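Local coordinates for protein catalase (Bacillus pumilus, PDB 4QOL) that breaks down hydrogen peroxide to water and oxygen at a heme centre and shows peroxidase-like reactivity toward phenolic substrates, at residues T311-F316 / H346-N351; K87-F92 / F118-G123; Y64-V69 / T299-P304. All coordinates share one frame; numbering follows the deposited sequence.

Contact 1: residues T311-F316 / H346-N351; sequences TEQAAF and HRLGAN. With HEM (protoporphyrin IX containing Fe), chain E.
Arg-347, near the end of helix 331-348, reaches two backbone carbonyls, of Glu-312 and Ala-314, where helix 307-312 gives way to a loop. From CB the chain starts straight, CG lying anti to the backbone N (chi1 179°), and at the end of this extended part CD already lies 3.6 Å from HEM O2A; a bend at chi3 (67°) then swings NE and the guanidinium round to the propionate and the two carbonyls. NE donates to the same HEM O2A at 2.7 Å, and NH2 to HEM O1A at 2.6 Å, so NE and NH2 each take one oxygen of the same propionate. In catalases this helix typically carries the tyrosine that ligates the heme iron, and here its end grips the heme's rim as well. NH2 also donates to Ala-314 O at 2.9 Å, almost in the guanidinium plane, while NH1 reaches Glu-312 O at 2.8 Å and a water bound to Glu-312 OE1. The carboxylate's OE2 is engaged by Lys-102. A leucine here would probably leave the propionate without this countercharge and both carbonyls without these donors. Leu-348 CD1 lies over one face of the guanidinium, toward its rim, and touches Ala-315 CB at 3.9 Å.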
loop_
_atom_site.group_PDB
_atom_site.type_symbol
_atom_site.label_atom_id
_atom_site.label_comp_id
_atom_site.label_asym_id
_atom_site.label_seq_id
_atom_site.Cartn_x
_atom_site.Cartn_y
_atom_site.Cartn_z
ATOM N N THR A 311 -8.915 2.288 -18.644
ATOM C CA THR A 311 -8.801 3.752 -18.574
ATOM C C THR A 311 -8.254 4.229 -17.213
ATOM O O THR A 311 -7.289 5.005 -17.173
ATOM C CB THR A 311 -10.115 4.437 -18.944
ATOM O OG1 THR A 311 -10.521 4.000 -20.247
ATOM C CG2 THR A 311 -10.015 5.919 -18.912
ATOM N N GLU A 312 -8.831 3.725 -16.124
ATOM C CA GLU A 312 -8.406 4.204 -14.819
ATOM C C GLU A 312 -6.960 3.794 -14.561
ATOM O O GLU A 312 -6.194 4.592 -14.039
ATOM C CB GLU A 312 -9.356 3.784 -13.721
ATOM C CG GLU A 312 -8.976 4.402 -12.394
ATOM C CD GLU A 312 -9.184 5.922 -12.333
ATOM O OE1 GLU A 312 -8.541 6.548 -11.489
ATOM O OE2 GLU A 312 -10.019 6.455 -13.107
ATOM N N GLN A 313 -6.566 2.586 -14.975
ATOM C CA GLN A 313 -5.216 2.093 -14.674
ATOM C C GLN A 313 -4.152 2.468 -15.783
ATOM O O GLN A 313 -3.038 2.119 -15.609
ATOM C CB GLN A 313 -5.199 0.565 -14.560
ATOM C CG GLN A 313 -5.782 0.024 -13.258
ATOM C CD GLN A 313 -5.556 -1.442 -13.054
ATOM O OE1 GLN A 313 -5.131 -1.866 -11.960
ATOM N NE2 GLN A 313 -5.830 -2.215 -14.059
ATOM N N ALA A 314 -4.543 3.132 -16.866
ATOM C CA ALA A 314 -3.620 3.620 -17.836
ATOM C C ALA A 314 -2.587 4.536 -17.259
ATOM O O ALA A 314 -2.874 5.479 -16.492
ATOM C CB ALA A 314 -4.322 4.246 -19.010
ATOM N N ALA A 315 -1.356 4.324 -17.651
ATOM C CA ALA A 315 -0.216 5.053 -17.178
ATOM C C ALA A 315 0.538 5.565 -18.431
ATOM O O ALA A 315 1.060 4.766 -19.205
ATOM C CB ALA A 315 0.730 4.133 -16.363
ATOM N N PHE A 316 0.653 6.888 -18.555
ATOM C CA PHE A 316 1.437 7.533 -19.586
ATOM C C PHE A 316 2.590 8.248 -18.937
ATOM O O PHE A 316 2.422 8.836 -17.856
ATOM C CB PHE A 316 0.612 8.579 -20.328
ATOM C CG PHE A 316 -0.670 8.076 -20.934
ATOM C CD1 PHE A 316 -1.814 7.987 -20.184
ATOM C CD2 PHE A 316 -0.750 7.729 -22.253
ATOM C CE1 PHE A 316 -3.003 7.568 -20.762
ATOM C CE2 PHE A 316 -1.922 7.276 -22.835
ATOM C CZ PHE A 316 -3.066 7.220 -22.064
ATOM N N HIS A 346 3.184 4.469 -7.052
ATOM C CA HIS A 346 2.260 4.682 -5.919
ATOM C C HIS A 346 0.811 4.369 -6.293
ATOM O O HIS A 346 0.073 3.681 -5.491
ATOM C CB HIS A 346 2.385 6.117 -5.408
ATOM C CG HIS A 346 1.201 6.623 -4.607
ATOM N ND1 HIS A 346 0.940 6.228 -3.313
ATOM C CD2 HIS A 346 0.217 7.479 -4.932
ATOM C CE1 HIS A 346 -0.135 6.843 -2.866
ATOM N NE2 HIS A 346 -0.601 7.608 -3.824
ATOM N N ARG A 347 0.319 4.954 -7.394
ATOM C CA ARG A 347 -1.089 4.898 -7.695
ATOM C C ARG A 347 -1.489 3.444 -8.070
ATOM O O ARG A 347 -2.592 2.981 -7.768
ATOM C CB ARG A 347 -1.413 5.825 -8.844
ATOM C CG ARG A 347 -2.849 5.855 -9.297
ATOM C CD ARG A 347 -3.158 7.044 -10.212
ATOM N NE ARG A 347 -2.507 7.025 -11.543
ATOM C CZ ARG A 347 -2.950 6.316 -12.596
ATOM N NH1 ARG A 347 -4.050 5.541 -12.458
ATOM N NH2 ARG A 347 -2.343 6.436 -13.780
ATOM N N LEU A 348 -0.589 2.768 -8.773
ATOM C CA LEU A 348 -0.894 1.501 -9.523
ATOM C C LEU A 348 -0.110 0.256 -9.078
ATOM O O LEU A 348 -0.559 -0.843 -9.340
ATOM C CB LEU A 348 -0.675 1.662 -11.020
ATOM C CG LEU A 348 -1.567 2.702 -11.688
ATOM C CD1 LEU A 348 -0.980 2.973 -13.069
ATOM C CD2 LEU A 348 -3.007 2.221 -11.741
ATOM N N GLY A 349 0.986 0.462 -8.367
ATOM C CA GLY A 349 1.883 -0.600 -7.955
ATOM C C GLY A 349 3.196 -0.595 -8.674
ATOM O O GLY A 349 3.293 -0.165 -9.792
ATOM N N ALA A 350 4.197 -1.123 -8.020
ATOM C CA ALA A 350 5.552 -1.304 -8.626
ATOM C C ALA A 350 5.511 -1.934 -10.009
ATOM O O ALA A 350 6.345 -1.599 -10.904
ATOM C CB ALA A 350 6.446 -2.107 -7.678
ATOM N N ASN A 351 4.648 -2.924 -10.194
ATOM C CA ASN A 351 4.491 -3.671 -11.442
ATOM C C ASN A 351 3.396 -3.147 -12.343
ATOM O O ASN A 351 2.831 -3.885 -13.172
ATOM C CB ASN A 351 4.348 -5.182 -11.158
ATOM C CG ASN A 351 5.612 -5.770 -10.663
ATOM O OD1 ASN A 351 6.667 -5.530 -11.240
ATOM N ND2 ASN A 351 5.552 -6.473 -9.537
HETATM C CHA HEM E . -1.254 13.581 -15.505
HETATM C CHB HEM E . 2.523 15.629 -13.253
HETATM C CHC HEM E . 2.650 19.110 -16.812
HETATM C CHD HEM E . -0.631 16.534 -19.278
HETATM C C1A HEM E . -0.265 13.865 -14.576
HETATM C C2A HEM E . -0.033 13.145 -13.361
HETATM C C3A HEM E . 1.029 13.720 -12.734
HETATM C C4A HEM E . 1.456 14.783 -13.552
HETATM C CMA HEM E . 1.773 13.354 -11.483
HETATM C CAA HEM E . -0.814 11.945 -12.929
HETATM C CBA HEM E . -0.396 10.806 -13.882
HETATM C CGA HEM E . -0.951 9.496 -13.464
HETATM O O1A HEM E . -0.900 8.553 -14.280
HETATM O O2A HEM E . -1.359 9.303 -12.296
HETATM C C1B HEM E . 2.831 16.762 -14.057
HETATM C C2B HEM E . 3.885 17.667 -13.717
HETATM C C3B HEM E . 3.926 18.647 -14.675
HETATM C C4B HEM E . 2.902 18.312 -15.676
HETATM C CMB HEM E . 4.775 17.527 -12.508
HETATM C CAB HEM E . 4.838 19.784 -14.809
HETATM C CBB HEM E . 5.963 19.804 -14.089
HETATM C C1C HEM E . 1.760 18.696 -17.803
HETATM C C2C HEM E . 1.762 19.196 -19.085
HETATM C C3C HEM E . 0.822 18.489 -19.769
HETATM C C4C HEM E . 0.288 17.485 -18.927
HETATM C CMC HEM E . 2.591 20.378 -19.541
HETATM C CAC HEM E . 0.557 18.594 -21.164
HETATM C CBC HEM E . 1.540 19.018 -21.940
HETATM C C1D HEM E . -1.040 15.523 -18.395
HETATM C C2D HEM E . -2.088 14.572 -18.765
HETATM C C3D HEM E . -2.302 13.760 -17.725
HETATM C C4D HEM E . -1.357 14.216 -16.711
HETATM C CMD HEM E . -2.775 14.593 -20.099
HETATM C CAD HEM E . -3.269 12.608 -17.627
HETATM C CBD HEM E . -2.584 11.409 -18.322
HETATM C CGD HEM E . -3.595 10.304 -18.230
HETATM O O1D HEM E . -4.482 10.290 -19.076
HETATM O O2D HEM E . -3.541 9.426 -17.328
HETATM N NA HEM E . 0.692 14.876 -14.708
HETATM N NB HEM E . 2.303 17.202 -15.215
HETATM N NC HEM E . 0.919 17.608 -17.726
HETATM N ND HEM E . -0.618 15.285 -17.158
HETATM FE FE HEM E . 0.784 16.210 -16.229
HETATM O O HOH W 1 -6.027 5.609 -10.569
HETATM O O HOH W 2 -3.333 -0.947 -9.919
#

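Contact 2: residues K87-F92 / F118-G123; sequences KQTDVF and FYTEEG
Val-91 and Phe-118 form an antiparallel, non-hydrogen-bonded pair between strand 88-92 and strand 118-120, whose short axes approach to 4.8 Å with their directions 139° apart. Next to it, Tyr-119 N donates to Asp-90 O at 3.0 Å in an almost perfectly straight bond (178° at the hydrogen). Farther on the strands separate, and a water spans the gap, accepting from Asp-90 N and donating to Tyr-119 O; there Tyr-119 centres an inverse gamma turn and the chain enters a type I turn from Thr-120 to Gly-123, with Thr-120 OG1 making an ST turn. Both strands belong to the antiparallel sheet that forms the beta-barrel core of catalases.

On the face of Val-91 and Phe-118 the two side chains lie side by side, Val-91 CG1 touching Phe-118 CD2 at 3.6 Å. Thr-89 turns its methyl inward: with OG1 beside the backbone N (chi1 -60°), CG2 stands anti to that N and rests 3.7 Å from Tyr-119 O. The Tyr-119 ring instead runs alongside the opposing backbone, presenting its edge; CD2 is 3.4 Å from Asp-90 O, and OH passes Phe-92 CB at 3.5 Å and donates to the backbone oxygen Val-357 O. Asp-90 OD2 is bound by Tyr-361 OH, whose ring also stacks on Tyr-119.

At the far end Lys-87 and Glu-121 cross at about a right angle in a salt bridge, NZ to OE1 3.0 Å, weak as a hydrogen bond. Since Lys-87 NZ is also held by Ala-80 O and Ser-83 OG, and Glu-121 is exposed, this ion pair is likely to add less to the join than the buried apolar pairing and the single straight backbone bond.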
loop_
_atom_site.group_PDB
_atom_site.type_symbol
_atom_site.label_atom_id
_atom_site.label_comp_id
_atom_site.label_asym_id
_atom_site.label_seq_id
_atom_site.Cartn_x
_atom_site.Cartn_y
_atom_site.Cartn_z
ATOM N N LYS A 87 2.532 3.182 -42.733
ATOM C CA LYS A 87 2.774 2.402 -41.545
ATOM C C LYS A 87 1.735 2.714 -40.447
ATOM O O LYS A 87 1.523 3.872 -40.130
ATOM C CB LYS A 87 4.179 2.669 -41.000
ATOM C CG LYS A 87 4.522 1.720 -39.860
ATOM C CD LYS A 87 5.990 1.870 -39.499
ATOM C CE LYS A 87 6.613 0.570 -39.076
ATOM N NZ LYS A 87 8.098 0.723 -39.225
ATOM N N GLN A 88 1.115 1.672 -39.916
ATOM C CA GLN A 88 0.077 1.788 -38.908
ATOM C C GLN A 88 0.608 1.293 -37.552
ATOM O O GLN A 88 1.200 0.231 -37.451
ATOM C CB GLN A 88 -1.160 0.994 -39.308
ATOM C CG GLN A 88 -1.774 1.494 -40.587
ATOM C CD GLN A 88 -2.961 0.666 -41.068
ATOM O OE1 GLN A 88 -3.432 -0.225 -40.376
ATOM N NE2 GLN A 88 -3.494 1.005 -42.235
ATOM N N THR A 89 0.298 2.063 -36.522
ATOM C CA THR A 89 0.645 1.729 -35.144
ATOM C C THR A 89 -0.632 1.848 -34.321
ATOM O O THR A 89 -1.345 2.862 -34.402
ATOM C CB THR A 89 1.663 2.710 -34.629
ATOM O OG1 THR A 89 2.818 2.618 -35.467
ATOM C CG2 THR A 89 2.071 2.436 -33.171
ATOM N N ASP A 90 -0.888 0.836 -33.480
ATOM C CA ASP A 90 -1.976 0.907 -32.552
ATOM C C ASP A 90 -1.745 2.018 -31.488
ATOM O O ASP A 90 -0.614 2.203 -31.042
ATOM C CB ASP A 90 -2.190 -0.468 -31.845
ATOM C CG ASP A 90 -2.830 -1.496 -32.733
ATOM O OD1 ASP A 90 -3.294 -1.161 -33.849
ATOM O OD2 ASP A 90 -2.904 -2.665 -32.307
ATOM N N VAL A 91 -2.857 2.638 -30.998
ATOM C CA VAL A 91 -2.771 3.626 -29.921
ATOM C C VAL A 91 -3.845 3.357 -28.871
ATOM O O VAL A 91 -4.859 2.736 -29.140
ATOM C CB VAL A 91 -2.906 5.112 -30.370
ATOM C CG1 VAL A 91 -1.767 5.517 -31.306
ATOM C CG2 VAL A 91 -4.234 5.415 -31.066
ATOM N N PHE A 92 -3.537 3.796 -27.668
ATOM C CA PHE A 92 -4.509 4.099 -26.641
ATOM C C PHE A 92 -4.416 5.544 -26.256
ATOM O O PHE A 92 -3.309 6.038 -26.038
ATOM C CB PHE A 92 -4.318 3.197 -25.383
ATOM C CG PHE A 92 -5.341 3.463 -24.312
ATOM C CD1 PHE A 92 -6.638 3.037 -24.475
ATOM C CD2 PHE A 92 -4.988 4.158 -23.181
ATOM C CE1 PHE A 92 -7.624 3.353 -23.502
ATOM C CE2 PHE A 92 -5.954 4.452 -22.213
ATOM C CZ PHE A 92 -7.233 4.021 -22.351
ATOM N N PHE A 118 1.501 5.181 -28.163
ATOM C CA PHE A 118 1.768 4.473 -29.402
ATOM C C PHE A 118 2.504 3.145 -29.076
ATOM O O PHE A 118 3.607 3.144 -28.500
ATOM C CB PHE A 118 2.680 5.303 -30.281
ATOM C CG PHE A 118 2.158 6.653 -30.696
ATOM C CD1 PHE A 118 2.350 7.762 -29.950
ATOM C CD2 PHE A 118 1.577 6.808 -31.962
ATOM C CE1 PHE A 118 1.988 9.012 -30.383
ATOM C CE2 PHE A 118 1.119 8.064 -32.365
ATOM C CZ PHE A 118 1.337 9.173 -31.593
ATOM N N TYR A 119 1.916 2.019 -29.488
ATOM C CA TYR A 119 2.475 0.698 -29.231
ATOM C C TYR A 119 3.464 0.286 -30.334
ATOM O O TYR A 119 3.153 -0.516 -31.214
ATOM C CB TYR A 119 1.374 -0.310 -29.046
ATOM C CG TYR A 119 0.435 -0.073 -27.884
ATOM C CD1 TYR A 119 0.748 -0.532 -26.584
ATOM C CD2 TYR A 119 -0.788 0.500 -28.096
ATOM C CE1 TYR A 119 -0.139 -0.336 -25.522
ATOM C CE2 TYR A 119 -1.668 0.671 -27.049
ATOM C CZ TYR A 119 -1.339 0.241 -25.783
ATOM O OH TYR A 119 -2.286 0.388 -24.746
ATOM N N THR A 120 4.661 0.870 -30.303
ATOM C CA THR A 120 5.569 0.745 -31.457
ATOM C C THR A 120 6.376 -0.552 -31.398
ATOM O O THR A 120 6.495 -1.182 -30.339
ATOM C CB THR A 120 6.549 1.958 -31.665
ATOM O OG1 THR A 120 7.806 1.758 -31.021
ATOM C CG2 THR A 120 5.896 3.282 -31.154
ATOM N N GLU A 121 7.021 -0.865 -32.523
ATOM C CA GLU A 121 7.872 -2.051 -32.590
ATOM C C GLU A 121 9.193 -1.898 -31.813
ATOM O O GLU A 121 9.831 -2.897 -31.528
ATOM C CB GLU A 121 8.057 -2.451 -34.045
ATOM C CG GLU A 121 9.027 -1.615 -34.822
ATOM C CD GLU A 121 8.767 -1.678 -36.308
ATOM O OE1 GLU A 121 7.915 -0.941 -36.777
ATOM O OE2 GLU A 121 9.503 -2.435 -36.990
ATOM N N GLU A 122 9.607 -0.674 -31.464
ATOM C CA GLU A 122 10.776 -0.413 -30.640
ATOM C C GLU A 122 10.431 0.052 -29.212
ATOM O O GLU A 122 11.263 0.668 -28.542
ATOM C CB GLU A 122 11.731 0.583 -31.337
ATOM C CG GLU A 122 12.384 -0.030 -32.560
ATOM C CD GLU A 122 13.404 0.837 -33.288
ATOM O OE1 GLU A 122 13.528 2.040 -33.063
ATOM O OE2 GLU A 122 14.126 0.241 -34.122
ATOM N N GLY A 123 9.193 -0.226 -28.791
ATOM C CA GLY A 123 8.733 0.133 -27.451
ATOM C C GLY A 123 7.559 1.097 -27.482
ATOM O O GLY A 123 7.155 1.640 -28.537
HETATM O O HOH W 3 1.107 -1.201 -33.137
#

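Contact 3: residues Y64-V69 / T299-P304; sequences YGVFEV and TLNRNP
Tyr-64 faces both Asn-301 and Arg-302 across the sheet, a classic beta bulge in the pairing of strand 60-69 with strand 293-302, two antiparallel neighbours in what is, in catalases, the barrel core. The extra residue changes how one carbonyl is used. Tyr-64 O accepts twice: Asn-301 N comes at 2.9 Å in the carbonyl plane, whereas Arg-302 N sits at 3.2 Å and above that plane. Tyr-64 N in turn donates to Arg-302 O at 2.8 Å. Beyond the bulge the ladder is regular, with Val-66 N bonded to Thr-299 O and Thr-299 N to Val-66 O. A water at Thr-299 OG1 adds a weak, long donation to Val-66 O.

Between these pairs Gly-65 meets Leu-300 with CA atoms only 4.0 Å apart. Its CA makes a CA-H...O contact with Thr-299 O at 3.1 Å, and any CB on this residue would collide with that oxygen. The side-chain oxygen Asn-301 OD1 stands near Tyr-64 O, but both are acceptors and no bond joins them.

Over the Tyr-64 ring lies the guanidinium of Arg-302, brought back by a bend at chi3 (49°). The two planes are 16° apart, and CZ stands 4.1 Å from the ring centroid in a cation-pi contact displaced from the centre, with NH2 nearer CG and CB than the far end of the ring. The phenol's own polar end is satisfied elsewhere, Tyr-64 OH bonding to Glu-310 OE1. At the ring's edge, near its plane, CE1 lies 4.0 Å from Pro-304 CA.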
loop_
_atom_site.group_PDB
_atom_site.type_symbol
_atom_site.label_atom_id
_atom_site.label_comp_id
_atom_site.label_asym_id
_atom_site.label_seq_id
_atom_site.Cartn_x
_atom_site.Cartn_y
_atom_site.Cartn_z
ATOM N N TYR A 64 -9.302 3.296 -27.810
ATOM C CA TYR A 64 -8.194 2.786 -28.685
ATOM C C TYR A 64 -8.381 3.194 -30.127
ATOM O O TYR A 64 -9.475 3.519 -30.570
ATOM C CB TYR A 64 -8.205 1.260 -28.625
ATOM C CG TYR A 64 -7.899 0.697 -27.284
ATOM C CD1 TYR A 64 -8.921 0.442 -26.397
ATOM C CD2 TYR A 64 -6.618 0.305 -26.942
ATOM C CE1 TYR A 64 -8.657 -0.133 -25.142
ATOM C CE2 TYR A 64 -6.335 -0.290 -25.716
ATOM C CZ TYR A 64 -7.387 -0.465 -24.805
ATOM O OH TYR A 64 -7.102 -1.081 -23.577
ATOM N N GLY A 65 -7.275 3.161 -30.867
ATOM C CA GLY A 65 -7.342 3.448 -32.249
ATOM C C GLY A 65 -6.074 3.105 -32.981
ATOM O O GLY A 65 -5.303 2.253 -32.564
ATOM N N VAL A 66 -5.909 3.741 -34.118
ATOM C CA VAL A 66 -4.763 3.509 -35.010
ATOM C C VAL A 66 -4.193 4.833 -35.497
ATOM O O VAL A 66 -4.925 5.763 -35.784
ATOM C CB VAL A 66 -5.150 2.616 -36.230
ATOM C CG1 VAL A 66 -3.984 2.434 -37.166
ATOM C CG2 VAL A 66 -5.621 1.254 -35.746
ATOM N N PHE A 67 -2.876 4.921 -35.517
ATOM C CA PHE A 67 -2.174 5.979 -36.181
ATOM C C PHE A 67 -1.517 5.509 -37.488
ATOM O O PHE A 67 -0.872 4.505 -37.503
ATOM C CB PHE A 67 -1.067 6.549 -35.274
ATOM C CG PHE A 67 -0.286 7.645 -35.949
ATOM C CD1 PHE A 67 -0.787 8.935 -35.977
ATOM C CD2 PHE A 67 0.956 7.399 -36.506
ATOM C CE1 PHE A 67 -0.110 9.956 -36.587
ATOM C CE2 PHE A 67 1.650 8.433 -37.118
ATOM C CZ PHE A 67 1.104 9.695 -37.184
ATOM N N GLU A 68 -1.773 6.231 -38.567
ATOM C CA GLU A 68 -1.192 5.922 -39.883
ATOM C C GLU A 68 -0.340 7.059 -40.400
ATOM O O GLU A 68 -0.810 8.178 -40.526
ATOM C CB GLU A 68 -2.308 5.626 -40.909
ATOM C CG GLU A 68 -1.745 5.177 -42.257
ATOM C CD GLU A 68 -2.799 4.613 -43.171
ATOM O OE1 GLU A 68 -3.912 4.311 -42.703
ATOM O OE2 GLU A 68 -2.516 4.480 -44.362
ATOM N N VAL A 69 0.871 6.726 -40.813
ATOM C CA VAL A 69 1.787 7.671 -41.383
ATOM C C VAL A 69 1.344 8.007 -42.802
ATOM O O VAL A 69 1.100 7.092 -43.630
ATOM C CB VAL A 69 3.222 7.119 -41.438
ATOM C CG1 VAL A 69 4.192 8.071 -42.155
ATOM C CG2 VAL A 69 3.711 6.843 -40.007
ATOM N N THR A 299 -6.995 7.782 -35.746
ATOM C CA THR A 299 -8.423 7.536 -35.702
ATOM C C THR A 299 -8.697 6.702 -34.474
ATOM O O THR A 299 -8.083 5.641 -34.282
ATOM C CB THR A 299 -8.901 6.780 -36.954
ATOM O OG1 THR A 299 -8.500 7.547 -38.092
ATOM C CG2 THR A 299 -10.365 6.590 -36.965
ATOM N N LEU A 300 -9.643 7.150 -33.673
ATOM C CA LEU A 300 -10.077 6.370 -32.514
ATOM C C LEU A 300 -11.355 5.599 -32.813
ATOM O O LEU A 300 -12.398 6.219 -33.122
ATOM C CB LEU A 300 -10.288 7.297 -31.317
ATOM C CG LEU A 300 -9.043 8.112 -30.934
ATOM C CD1 LEU A 300 -9.350 8.919 -29.689
ATOM C CD2 LEU A 300 -7.824 7.218 -30.749
ATOM N N ASN A 301 -11.272 4.269 -32.696
ATOM C CA ASN A 301 -12.325 3.406 -33.246
ATOM C C ASN A 301 -12.822 2.279 -32.313
ATOM O O ASN A 301 -13.596 1.431 -32.732
ATOM C CB ASN A 301 -11.878 2.824 -34.577
ATOM C CG ASN A 301 -10.659 1.922 -34.456
ATOM O OD1 ASN A 301 -10.238 1.572 -33.368
ATOM N ND2 ASN A 301 -10.082 1.556 -35.590
ATOM N N ARG A 302 -12.386 2.268 -31.059
ATOM C CA ARG A 302 -12.780 1.204 -30.139
ATOM C C ARG A 302 -12.857 1.708 -28.682
ATOM O O ARG A 302 -11.875 2.201 -28.141
ATOM C CB ARG A 302 -11.804 0.040 -30.286
ATOM C CG ARG A 302 -12.175 -1.166 -29.462
ATOM C CD ARG A 302 -11.382 -2.426 -29.830
ATOM N NE ARG A 302 -9.932 -2.199 -29.913
ATOM C CZ ARG A 302 -9.026 -2.484 -28.980
ATOM N NH1 ARG A 302 -9.334 -3.013 -27.825
ATOM N NH2 ARG A 302 -7.745 -2.207 -29.229
ATOM N N ASN A 303 -13.999 1.480 -28.026
ATOM C CA ASN A 303 -14.098 1.739 -26.632
ATOM C C ASN A 303 -13.424 0.587 -25.842
ATOM O O ASN A 303 -13.381 -0.555 -26.291
ATOM C CB ASN A 303 -15.547 1.930 -26.206
ATOM C CG ASN A 303 -16.142 3.195 -26.778
ATOM O OD1 ASN A 303 -15.541 4.272 -26.672
ATOM N ND2 ASN A 303 -17.309 3.081 -27.365
ATOM N N PRO A 304 -12.909 0.899 -24.654
ATOM C CA PRO A 304 -12.381 -0.186 -23.803
ATOM C C PRO A 304 -13.425 -1.168 -23.374
ATOM O O PRO A 304 -14.669 -0.861 -23.354
ATOM C CB PRO A 304 -11.811 0.552 -22.574
ATOM C CG PRO A 304 -11.626 1.976 -23.069
ATOM C CD PRO A 304 -12.775 2.214 -24.001
HETATM O O HOH W 4 -6.023 6.799 -38.940
#

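Strand 60-69 and strand 88-96 are neighbours in one sheet, so contacts 2 and 3, centres 11 Å apart, share a backbone seam: Thr-89 O lies 2.8 Å from Phe-67 N and Val-91 N 2.9 Å from Gly-65 O, both probable hydrogen bonds. Contact 2 is nested within the chain loop that contact 3 closes. Phe-92 joins all three, its CD1 touching Tyr-64 CE2 at 3.6 Å and its CE2 touching Ala-314 CB, also at 3.6 Å. Contact 1 alone holds residues of the heme pocket; the Phe-92 side chain stands about 7 Å from a bound heme and that of Pro-304 about 12 Å, although strand 88-96 itself reaches the heme farther along, through Arg-94.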